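Local coordinates for protein clan CA, family C40, NlpC/P60 superfamily cysteine peptidase (Trichomonas vaginalis, PDB 6BIO) that probably acts as a cysteine peptidase of the NlpC/P60 family, a peptidoglycan hydrolase directed against bacteria, at residues 16-21 against 55-60; 44-49 against 196-201; 156-161 against 238-243. One frame throughout, in Å; residues are numbered along the deposited sequence.

The three contacts run from the N-terminal β-rich part of the chain to the peptidase domain. Contact 1 pairs two strands of the N-terminal sheet; contact 2 ties the outermost strand of that same sheet to a loop of the NlpC/P60 domain; contact 3 packs a helix on the sheet of that domain. Contacts 1 and 2 have centres 19 Å apart and contacts 1 and 3 29 Å. Contacts 2 and 3, also 19 Å between centres, meet directly where A201 CB lies 4.0 Å from V238 CG1. In this family the nucleophilic cysteine heads a helix packed on the sheet, probably helix 182-191 here, which both contacts 2 and 3 touch.

Contact 1. Residues 16-21 against 55-60; sequences QTQTIG and HILGYE
The carboxamide of Q18 meets L57 with one face and H55 with its oxygen end. L57 CD2 sits squarely over one amide face, 3.5 Å from Q18 CD, while Q18 OE1 approaches H55 at an angle, 3.2 Å from H55 CB, with amide and imidazole planes 60° apart. Both ends of the amide are held: NE2 donates within the amide plane to Q16 O (2.9 Å), and OE1 accepts from R67 NE, which together fix its rotation. The imidazole stacks on F120, and its two nitrogens reach carboxylates, ND1 that of D119 and NE2 that of D194, a setting that could favour a protonated ring.

Next to these groups the backbones pair at T19 and I56, an antiparallel hydrogen-bonded pair. T19 N donates to I56 O in the carbonyl plane, on a lone pair; the return bond from I56 N to T19 O is shorter, at 2.8 Å, yet its donor lies well above the carbonyl plane. With chi1 at 56°, T19 OG1 stands between its own N and carbonyl carbon and comes to 3.4 Å from I56 CB. There it shares a water with I56 O and also bonds to E82. Further along, I56 CD1 lies 3.6 Å from the bare CA of G21. Past the paired residues a second water donates to both T17 O and L57 O, bridging the loop before strand 19-23 to strand 53-60 where the two chains move apart.

I20 and H55 form the adjacent non-hydrogen-bonded pair, on the face opposite T19 and I56; I20 packs there against I83, I85, I117 and F120. Within the antiparallel sheet, strand 19-23 runs between strands 53-60 and 80-88, and strand 63-68 flanks 53-60 on its other side. D194 brings the peptidase domain to this pair.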
loop_
_atom_site.group_PDB
_atom_site.type_symbol
_atom_site.label_atom_id
_atom_site.label_comp_id
_atom_site.label_asym_id
_atom_site.label_seq_id
_atom_site.Cartn_x
_atom_site.Cartn_y
_atom_site.Cartn_z
ATOM N N GLN A 16 -4.559 1.668 17.262
ATOM C CA GLN A 16 -3.762 0.846 18.144
ATOM C C GLN A 16 -2.278 0.982 17.824
ATOM O O GLN A 16 -1.859 1.235 16.691
ATOM C CB GLN A 16 -4.215 -0.608 18.001
ATOM C CG GLN A 16 -5.669 -0.841 18.357
ATOM C CD GLN A 16 -6.000 -0.438 19.788
ATOM O OE1 GLN A 16 -5.366 -0.905 20.752
ATOM N NE2 GLN A 16 -6.999 0.427 19.937
ATOM N N THR A 17 -1.462 0.815 18.861
ATOM C CA THR A 17 -0.019 0.885 18.705
ATOM C C THR A 17 0.469 -0.189 17.747
ATOM O O THR A 17 0.176 -1.387 17.920
ATOM C CB THR A 17 0.623 0.714 20.068
ATOM O OG1 THR A 17 -0.014 1.612 20.979
ATOM C CG2 THR A 17 2.113 0.984 20.003
ATOM N N GLN A 18 1.178 0.261 16.706
ATOM C CA GLN A 18 1.658 -0.625 15.655
ATOM C C GLN A 18 3.100 -0.282 15.324
ATOM O O GLN A 18 3.583 0.806 15.608
ATOM C CB GLN A 18 0.798 -0.485 14.404
ATOM C CG GLN A 18 -0.590 -1.005 14.608
ATOM C CD GLN A 18 -1.577 -0.514 13.558
ATOM O OE1 GLN A 18 -1.521 -0.914 12.390
ATOM N NE2 GLN A 18 -2.524 0.326 13.980
ATOM N N THR A 19 3.785 -1.224 14.695
ATOM C CA THR A 19 5.137 -1.051 14.172
ATOM C C THR A 19 5.105 -1.308 12.672
ATOM O O THR A 19 4.056 -1.570 12.088
ATOM C CB THR A 19 6.136 -1.927 14.917
ATOM O OG1 THR A 19 5.687 -3.285 14.824
ATOM C CG2 THR A 19 6.314 -1.499 16.369
ATOM N N ILE A 20 6.253 -1.203 12.038
ATOM C CA ILE A 20 6.390 -1.330 10.586
ATOM C C ILE A 20 7.065 -2.643 10.298
ATOM O O ILE A 20 8.096 -2.941 10.887
ATOM C CB ILE A 20 7.234 -0.194 9.974
ATOM C CG1 ILE A 20 6.612 1.148 10.342
ATOM C CG2 ILE A 20 7.354 -0.367 8.458
ATOM C CD1 ILE A 20 7.448 2.345 9.973
ATOM N N GLY A 21 6.523 -3.386 9.336
ATOM C CA GLY A 21 7.160 -4.581 8.853
ATOM C C GLY A 21 7.472 -4.547 7.367
ATOM O O GLY A 21 6.794 -3.899 6.569
ATOM N N HIS A 55 1.911 -2.729 8.367
ATOM C CA HIS A 55 1.934 -2.428 9.769
ATOM C C HIS A 55 1.820 -3.734 10.546
ATOM O O HIS A 55 1.148 -4.677 10.116
ATOM C CB HIS A 55 0.747 -1.567 10.207
ATOM C CG HIS A 55 0.522 -0.339 9.374
ATOM N ND1 HIS A 55 0.943 0.930 9.726
ATOM C CD2 HIS A 55 -0.126 -0.204 8.202
ATOM C CE1 HIS A 55 0.588 1.780 8.778
ATOM N NE2 HIS A 55 -0.090 1.123 7.858
ATOM N N ILE A 56 2.473 -3.791 11.696
ATOM C CA ILE A 56 2.430 -4.957 12.583
ATOM C C ILE A 56 1.600 -4.595 13.792
ATOM O O ILE A 56 1.971 -3.692 14.540
ATOM C CB ILE A 56 3.835 -5.446 12.977
ATOM C CG1 ILE A 56 4.672 -5.754 11.731
ATOM C CG2 ILE A 56 3.727 -6.599 13.926
ATOM C CD1 ILE A 56 6.129 -5.931 12.061
ATOM N N LEU A 57 0.490 -5.302 13.982
ATOM C CA LEU A 57 -0.421 -5.116 15.103
ATOM C C LEU A 57 0.003 -5.900 16.332
ATOM O O LEU A 57 -0.356 -5.520 17.448
ATOM C CB LEU A 57 -1.837 -5.536 14.698
ATOM C CG LEU A 57 -2.571 -4.618 13.735
ATOM C CD1 LEU A 57 -3.645 -5.393 12.945
ATOM C CD2 LEU A 57 -3.201 -3.515 14.528
ATOM N N GLY A 58 0.772 -6.964 16.156
ATOM C CA GLY A 58 1.215 -7.777 17.267
ATOM C C GLY A 58 1.614 -9.149 16.781
ATOM O O GLY A 58 1.625 -9.412 15.583
ATOM N N TYR A 59 1.929 -10.014 17.732
ATOM C CA TYR A 59 2.342 -11.377 17.448
ATOM C C TYR A 59 1.569 -12.322 18.361
ATOM O O TYR A 59 1.304 -12.000 19.525
ATOM C CB TYR A 59 3.836 -11.576 17.728
ATOM C CG TYR A 59 4.739 -10.714 16.901
ATOM C CD1 TYR A 59 5.085 -9.433 17.293
ATOM C CD2 TYR A 59 5.247 -11.182 15.695
ATOM C CE1 TYR A 59 5.939 -8.640 16.526
ATOM C CE2 TYR A 59 6.063 -10.416 14.936
ATOM C CZ TYR A 59 6.400 -9.140 15.326
ATOM O OH TYR A 59 7.265 -8.396 14.549
ATOM N N GLU A 60 1.266 -13.517 17.857
ATOM C CA GLU A 60 0.602 -14.539 18.656
ATOM C C GLU A 60 0.828 -15.895 18.005
ATOM O O GLU A 60 0.694 -16.028 16.788
ATOM C CB GLU A 60 -0.913 -14.266 18.723
ATOM C CG GLU A 60 -1.707 -15.073 19.674
ATOM C CD GLU A 60 -3.140 -14.508 19.800
ATOM O OE1 GLU A 60 -3.955 -14.652 18.854
ATOM O OE2 GLU A 60 -3.454 -13.887 20.847
HETATM O O HOH W 1 -1.756 -3.214 18.021
HETATM O O HOH W 2 3.701 -4.236 16.795
#

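Contact 2. Residues 44-49 against 196-201; sequences NCYWLY and FMHRTA
R199 reaches over to Y49 and passes its aliphatic part across the phenol at about a right angle. CB remains 4.3 Å from Y49 OH; CG, anti to the backbone N (chi1 175°), comes in to 3.5 Å from that same oxygen. A bend at chi2 (60°) then carries CD to 3.6 Å from Y49 CE2, and NE lies over one face of the ring. Beyond NE the guanidinium turns away, its plane 65° from that of the ring and CZ 5.3 Å from the ring centroid, a long cation-pi approach that can add at most a weak attraction. The charge is instead anchored by NH1 in a salt bridge with D181.

At the other end of the contact, Y46, F196 and H198 form an aromatic cluster. F196 CZ covers one face of the Y46 ring toward its rim, 3.9 Å from Y46 CZ, while C45 SG lies over the centre of the opposite face. The imidazole of H198 points its CE1 edge at Y46, 3.7 Å from Y46 CD2, and takes F196 CE2 over the centre of its own face. Each ring thus touches the other two. Y46 OH is held by E71, and L48 CD2 comes near the edge of F196.

This is an interdomain interface: the outermost strand of the N-terminal sheet docks on a loop joining two helices of the NlpC/P60 domain, consistent with the multidomain build of NlpC/P60 enzymes that carry bacterial SH3 domains.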
loop_
_atom_site.group_PDB
_atom_site.type_symbol
_atom_site.label_atom_id
_atom_site.label_comp_id
_atom_site.label_asym_id
_atom_site.label_seq_id
_atom_site.Cartn_x
_atom_site.Cartn_y
_atom_site.Cartn_z
ATOM N N ASN A 44 -5.419 -21.168 3.645
ATOM C CA ASN A 44 -4.906 -19.808 3.702
ATOM C C ASN A 44 -5.800 -18.901 2.868
ATOM O O ASN A 44 -6.361 -19.313 1.847
ATOM C CB ASN A 44 -3.472 -19.728 3.200
ATOM C CG ASN A 44 -3.303 -20.217 1.785
ATOM O OD1 ASN A 44 -3.529 -21.399 1.476
ATOM N ND2 ASN A 44 -2.863 -19.323 0.909
ATOM N N CYS A 45 -5.960 -17.662 3.328
ATOM C CA CYS A 45 -6.835 -16.732 2.612
ATOM C C CYS A 45 -6.212 -16.244 1.310
ATOM O O CYS A 45 -6.938 -15.963 0.353
ATOM C CB CYS A 45 -7.270 -15.566 3.502
ATOM S SG CYS A 45 -5.948 -14.687 4.395
ATOM N N TYR A 46 -4.892 -16.097 1.293
ATOM C CA TYR A 46 -4.100 -15.648 0.156
ATOM C C TYR A 46 -2.643 -15.752 0.624
ATOM O O TYR A 46 -2.357 -16.448 1.596
ATOM C CB TYR A 46 -4.532 -14.233 -0.322
ATOM C CG TYR A 46 -4.779 -13.197 0.767
ATOM C CD1 TYR A 46 -3.733 -12.670 1.524
ATOM C CD2 TYR A 46 -6.085 -12.763 1.043
ATOM C CE1 TYR A 46 -3.987 -11.719 2.498
ATOM C CE2 TYR A 46 -6.340 -11.828 2.036
ATOM C CZ TYR A 46 -5.291 -11.328 2.776
ATOM O OH TYR A 46 -5.436 -10.405 3.793
ATOM N N TRP A 47 -1.731 -15.064 -0.055
ATOM C CA TRP A 47 -0.344 -14.942 0.326
ATOM C C TRP A 47 0.022 -13.470 0.374
ATOM O O TRP A 47 -0.651 -12.616 -0.193
ATOM C CB TRP A 47 0.565 -15.593 -0.721
ATOM C CG TRP A 47 0.463 -17.094 -0.840
ATOM C CD1 TRP A 47 1.393 -18.005 -0.390
ATOM C CD2 TRP A 47 -0.558 -17.872 -1.471
ATOM N NE1 TRP A 47 1.022 -19.287 -0.712
ATOM C CE2 TRP A 47 -0.171 -19.243 -1.376
ATOM C CE3 TRP A 47 -1.749 -17.558 -2.122
ATOM C CZ2 TRP A 47 -0.963 -20.291 -1.890
ATOM C CZ3 TRP A 47 -2.528 -18.611 -2.645
ATOM C CH2 TRP A 47 -2.129 -19.949 -2.515
ATOM N N LEU A 48 1.121 -13.178 1.061
ATOM C CA LEU A 48 1.789 -11.892 0.917
ATOM C C LEU A 48 3.206 -12.131 0.410
ATOM O O LEU A 48 3.683 -13.264 0.418
ATOM C CB LEU A 48 1.795 -11.070 2.212
ATOM C CG LEU A 48 0.431 -10.603 2.679
ATOM C CD1 LEU A 48 0.578 -9.900 4.020
ATOM C CD2 LEU A 48 -0.266 -9.728 1.654
ATOM N N TYR A 49 3.863 -11.058 -0.071
ATOM C CA TYR A 49 5.015 -11.199 -0.968
ATOM C C TYR A 49 6.235 -10.397 -0.517
ATOM O O TYR A 49 6.125 -9.372 0.157
ATOM C CB TYR A 49 4.612 -10.849 -2.415
ATOM C CG TYR A 49 3.522 -11.757 -2.893
ATOM C CD1 TYR A 49 3.800 -13.049 -3.288
ATOM C CD2 TYR A 49 2.186 -11.374 -2.815
ATOM C CE1 TYR A 49 2.809 -13.913 -3.698
ATOM C CE2 TYR A 49 1.193 -12.226 -3.167
ATOM C CZ TYR A 49 1.492 -13.504 -3.612
ATOM O OH TYR A 49 0.477 -14.376 -3.983
ATOM N N PHE A 196 -4.770 -2.006 0.324
ATOM C CA PHE A 196 -4.802 -3.408 -0.074
ATOM C C PHE A 196 -5.676 -3.642 -1.282
ATOM O O PHE A 196 -6.834 -3.215 -1.331
ATOM C CB PHE A 196 -5.363 -4.252 1.059
ATOM C CG PHE A 196 -5.312 -5.722 0.766
ATOM C CD1 PHE A 196 -4.138 -6.433 0.902
ATOM C CD2 PHE A 196 -6.447 -6.405 0.340
ATOM C CE1 PHE A 196 -4.078 -7.780 0.624
ATOM C CE2 PHE A 196 -6.375 -7.761 0.042
ATOM C CZ PHE A 196 -5.181 -8.447 0.192
ATOM N N MET A 197 -5.156 -4.398 -2.218
ATOM C CA MET A 197 -6.008 -5.099 -3.165
ATOM C C MET A 197 -5.529 -6.530 -3.196
ATOM O O MET A 197 -4.389 -6.815 -2.832
ATOM C CB MET A 197 -6.057 -4.529 -4.556
ATOM C CG MET A 197 -4.757 -4.535 -5.266
ATOM S SD MET A 197 -4.819 -4.040 -7.053
ATOM C CE MET A 197 -5.373 -2.388 -6.905
ATOM N N HIS A 198 -6.396 -7.426 -3.687
ATOM C CA HIS A 198 -6.054 -8.828 -3.812
ATOM C C HIS A 198 -5.047 -9.028 -4.932
ATOM O O HIS A 198 -4.704 -8.109 -5.683
ATOM C CB HIS A 198 -7.326 -9.660 -4.010
ATOM C CG HIS A 198 -8.098 -9.838 -2.740
ATOM N ND1 HIS A 198 -7.701 -10.708 -1.744
ATOM C CD2 HIS A 198 -9.205 -9.203 -2.271
ATOM C CE1 HIS A 198 -8.542 -10.624 -0.734
ATOM N NE2 HIS A 198 -9.465 -9.728 -1.026
ATOM N N ARG A 199 -4.533 -10.241 -5.007
ATOM C CA ARG A 199 -3.360 -10.521 -5.823
ATOM C C ARG A 199 -3.653 -10.810 -7.284
ATOM O O ARG A 199 -2.789 -10.508 -8.125
ATOM C CB ARG A 199 -2.583 -11.678 -5.196
ATOM C CG ARG A 199 -1.384 -12.194 -5.970
ATOM C CD ARG A 199 -0.333 -11.115 -6.201
ATOM N NE ARG A 199 0.843 -11.619 -6.915
ATOM C CZ ARG A 199 0.922 -11.744 -8.227
ATOM N NH1 ARG A 199 -0.142 -11.541 -8.979
ATOM N NH2 ARG A 199 2.050 -12.172 -8.745
ATOM N N THR A 200 -4.782 -11.419 -7.616
ATOM C CA THR A 200 -5.029 -11.870 -8.983
ATOM C C THR A 200 -6.073 -10.973 -9.660
ATOM O O THR A 200 -6.975 -10.410 -9.011
ATOM C CB THR A 200 -5.430 -13.346 -9.008
ATOM O OG1 THR A 200 -6.621 -13.537 -8.259
ATOM C CG2 THR A 200 -4.358 -14.197 -8.409
ATOM N N ALA A 201 -5.986 -10.915 -10.992
ATOM C CA ALA A 201 -6.822 -10.006 -11.748
ATOM C C ALA A 201 -8.290 -10.330 -11.548
ATOM O O ALA A 201 -9.113 -9.431 -11.471
ATOM C CB ALA A 201 -6.490 -10.062 -13.239
#

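Contact 3. Residues 156-161 against 238-243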
loop_
_atom_site.group_PDB
_atom_site.type_symbol
_atom_site.label_atom_id
_atom_site.label_comp_id
_atom_site.label_asym_id
_atom_site.label_seq_id
_atom_site.Cartn_x
_atom_site.Cartn_y
_atom_site.Cartn_z
ATOM N N GLU A 156 -3.104 9.409 -8.772
ATOM C CA GLU A 156 -1.928 9.929 -9.441
ATOM C C GLU A 156 -0.676 9.331 -8.833
ATOM O O GLU A 156 0.285 9.040 -9.547
ATOM C CB GLU A 156 -1.912 11.466 -9.360
ATOM C CG GLU A 156 -3.090 12.060 -10.167
ATOM C CD GLU A 156 -3.101 13.551 -10.289
ATOM O OE1 GLU A 156 -2.146 14.219 -9.819
ATOM O OE2 GLU A 156 -4.069 14.042 -10.950
ATOM N N ARG A 157 -0.653 9.115 -7.518
ATOM C CA ARG A 157 0.536 8.516 -6.918
ATOM C C ARG A 157 0.718 7.078 -7.396
ATOM O O ARG A 157 1.849 6.620 -7.610
ATOM C CB ARG A 157 0.443 8.588 -5.391
ATOM C CG ARG A 157 0.393 9.989 -4.854
ATOM C CD ARG A 157 0.414 10.042 -3.317
ATOM N NE ARG A 157 0.385 11.427 -2.873
ATOM C CZ ARG A 157 -0.716 12.122 -2.608
ATOM N NH1 ARG A 157 -0.618 13.400 -2.244
ATOM N NH2 ARG A 157 -1.906 11.544 -2.643
ATOM N N ALA A 158 -0.380 6.337 -7.541
ATOM C CA ALA A 158 -0.287 4.964 -8.023
ATOM C C ALA A 158 0.243 4.927 -9.449
ATOM O O ALA A 158 1.071 4.069 -9.786
ATOM C CB ALA A 158 -1.649 4.305 -7.935
ATOM N N ALA A 159 -0.206 5.861 -10.294
ATOM C CA ALA A 159 0.273 5.949 -11.668
ATOM C C ALA A 159 1.764 6.240 -11.695
ATOM O O ALA A 159 2.503 5.648 -12.491
ATOM C CB ALA A 159 -0.498 7.038 -12.411
ATOM N N ASN A 160 2.243 7.149 -10.835
ATOM C CA ASN A 160 3.690 7.356 -10.755
ATOM C C ASN A 160 4.401 6.057 -10.361
ATOM O O ASN A 160 5.441 5.704 -10.938
ATOM C CB ASN A 160 4.045 8.476 -9.784
ATOM C CG ASN A 160 5.575 8.560 -9.571
ATOM O OD1 ASN A 160 6.337 9.005 -10.451
ATOM N ND2 ASN A 160 6.030 8.128 -8.405
ATOM N N LEU A 161 3.877 5.343 -9.359
ATOM C CA LEU A 161 4.553 4.122 -8.904
ATOM C C LEU A 161 4.704 3.093 -10.026
ATOM O O LEU A 161 5.772 2.494 -10.162
ATOM C CB LEU A 161 3.813 3.530 -7.701
ATOM C CG LEU A 161 4.141 4.265 -6.402
ATOM C CD1 LEU A 161 3.035 4.144 -5.374
ATOM C CD2 LEU A 161 5.457 3.744 -5.822
ATOM N N VAL A 238 -4.966 -7.353 -16.337
ATOM C CA VAL A 238 -5.248 -6.078 -15.681
ATOM C C VAL A 238 -4.124 -5.120 -16.003
ATOM O O VAL A 238 -2.979 -5.539 -16.185
ATOM C CB VAL A 238 -5.399 -6.269 -14.151
ATOM C CG1 VAL A 238 -4.115 -6.804 -13.532
ATOM C CG2 VAL A 238 -5.852 -4.986 -13.448
ATOM N N GLY A 239 -4.445 -3.823 -16.050
ATOM C CA GLY A 239 -3.456 -2.761 -16.141
ATOM C C GLY A 239 -3.961 -1.527 -15.425
ATOM O O GLY A 239 -5.094 -1.494 -14.962
ATOM N N MET A 240 -3.096 -0.515 -15.301
ATOM C CA MET A 240 -3.426 0.703 -14.554
ATOM C C MET A 240 -3.457 1.895 -15.510
ATOM O O MET A 240 -2.477 2.162 -16.199
ATOM C CB MET A 240 -2.403 0.985 -13.447
ATOM C CG MET A 240 -2.786 2.157 -12.603
ATOM S SD MET A 240 -1.628 2.537 -11.300
ATOM C CE MET A 240 -1.741 1.070 -10.294
ATOM N N TYR A 241 -4.574 2.612 -15.530
ATOM C CA TYR A 241 -4.680 3.815 -16.344
ATOM C C TYR A 241 -3.689 4.847 -15.819
ATOM O O TYR A 241 -3.586 5.052 -14.606
ATOM C CB TYR A 241 -6.116 4.354 -16.288
ATOM C CG TYR A 241 -6.360 5.427 -17.318
ATOM C CD1 TYR A 241 -6.448 5.101 -18.668
ATOM C CD2 TYR A 241 -6.520 6.733 -16.948
ATOM C CE1 TYR A 241 -6.650 6.074 -19.620
ATOM C CE2 TYR A 241 -6.706 7.722 -17.895
ATOM C CZ TYR A 241 -6.779 7.382 -19.242
ATOM O OH TYR A 241 -6.975 8.364 -20.226
ATOM N N VAL A 242 -3.006 5.535 -16.733
ATOM C CA VAL A 242 -2.050 6.555 -16.332
ATOM C C VAL A 242 -2.278 7.881 -17.051
ATOM O O VAL A 242 -1.434 8.777 -16.985
ATOM C CB VAL A 242 -0.602 6.077 -16.506
ATOM C CG1 VAL A 242 -0.332 4.888 -15.584
ATOM C CG2 VAL A 242 -0.300 5.723 -17.945
ATOM N N GLY A 243 -3.412 8.026 -17.720
ATOM C CA GLY A 243 -3.771 9.270 -18.372
ATOM C C GLY A 243 -3.412 9.273 -19.839
ATOM O O GLY A 243 -2.675 8.427 -20.340
#
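Helix 156-161 and strand 238-243 cross steeply, their directions 108° apart and their axes 8.2 Å from each other at closest approach. The backbones come nearest at A159 and V242, whose CA atoms are 5.2 Å apart, a closeness consistent with the small side chain of A159. At V242 and G243 the chain forms a classic beta bulge, both residues facing Q246, and the N of G243 lies over a face of the Y241 ring.

M240 points toward the helix. Its chain runs out extended through chi1 and chi2, with CG anti to the backbone N, and bends only at chi3 (-64°). SD thereby settles against A158, 3.5 Å from A158 O and 3.8 Å from A158 CB, while CE curls back to 4.0 Å from the same methyl. Two residues along the strand, V242 CG1 meets A159 CB at 3.8 Å. Apart from the sulfur's approach to A158 O, these are apolar contacts made on the helix side by alanine methyls.

M240 continues onto M186 and Y190 of helix 182-191 and onto V162, while A158 also touches Y190 and L193. Strand 237-243 lies inside the six-stranded antiparallel sheet, between strands 222-225 and 246-251, and helix 154-163 packs against it beside helix 182-191 in the papain-like core.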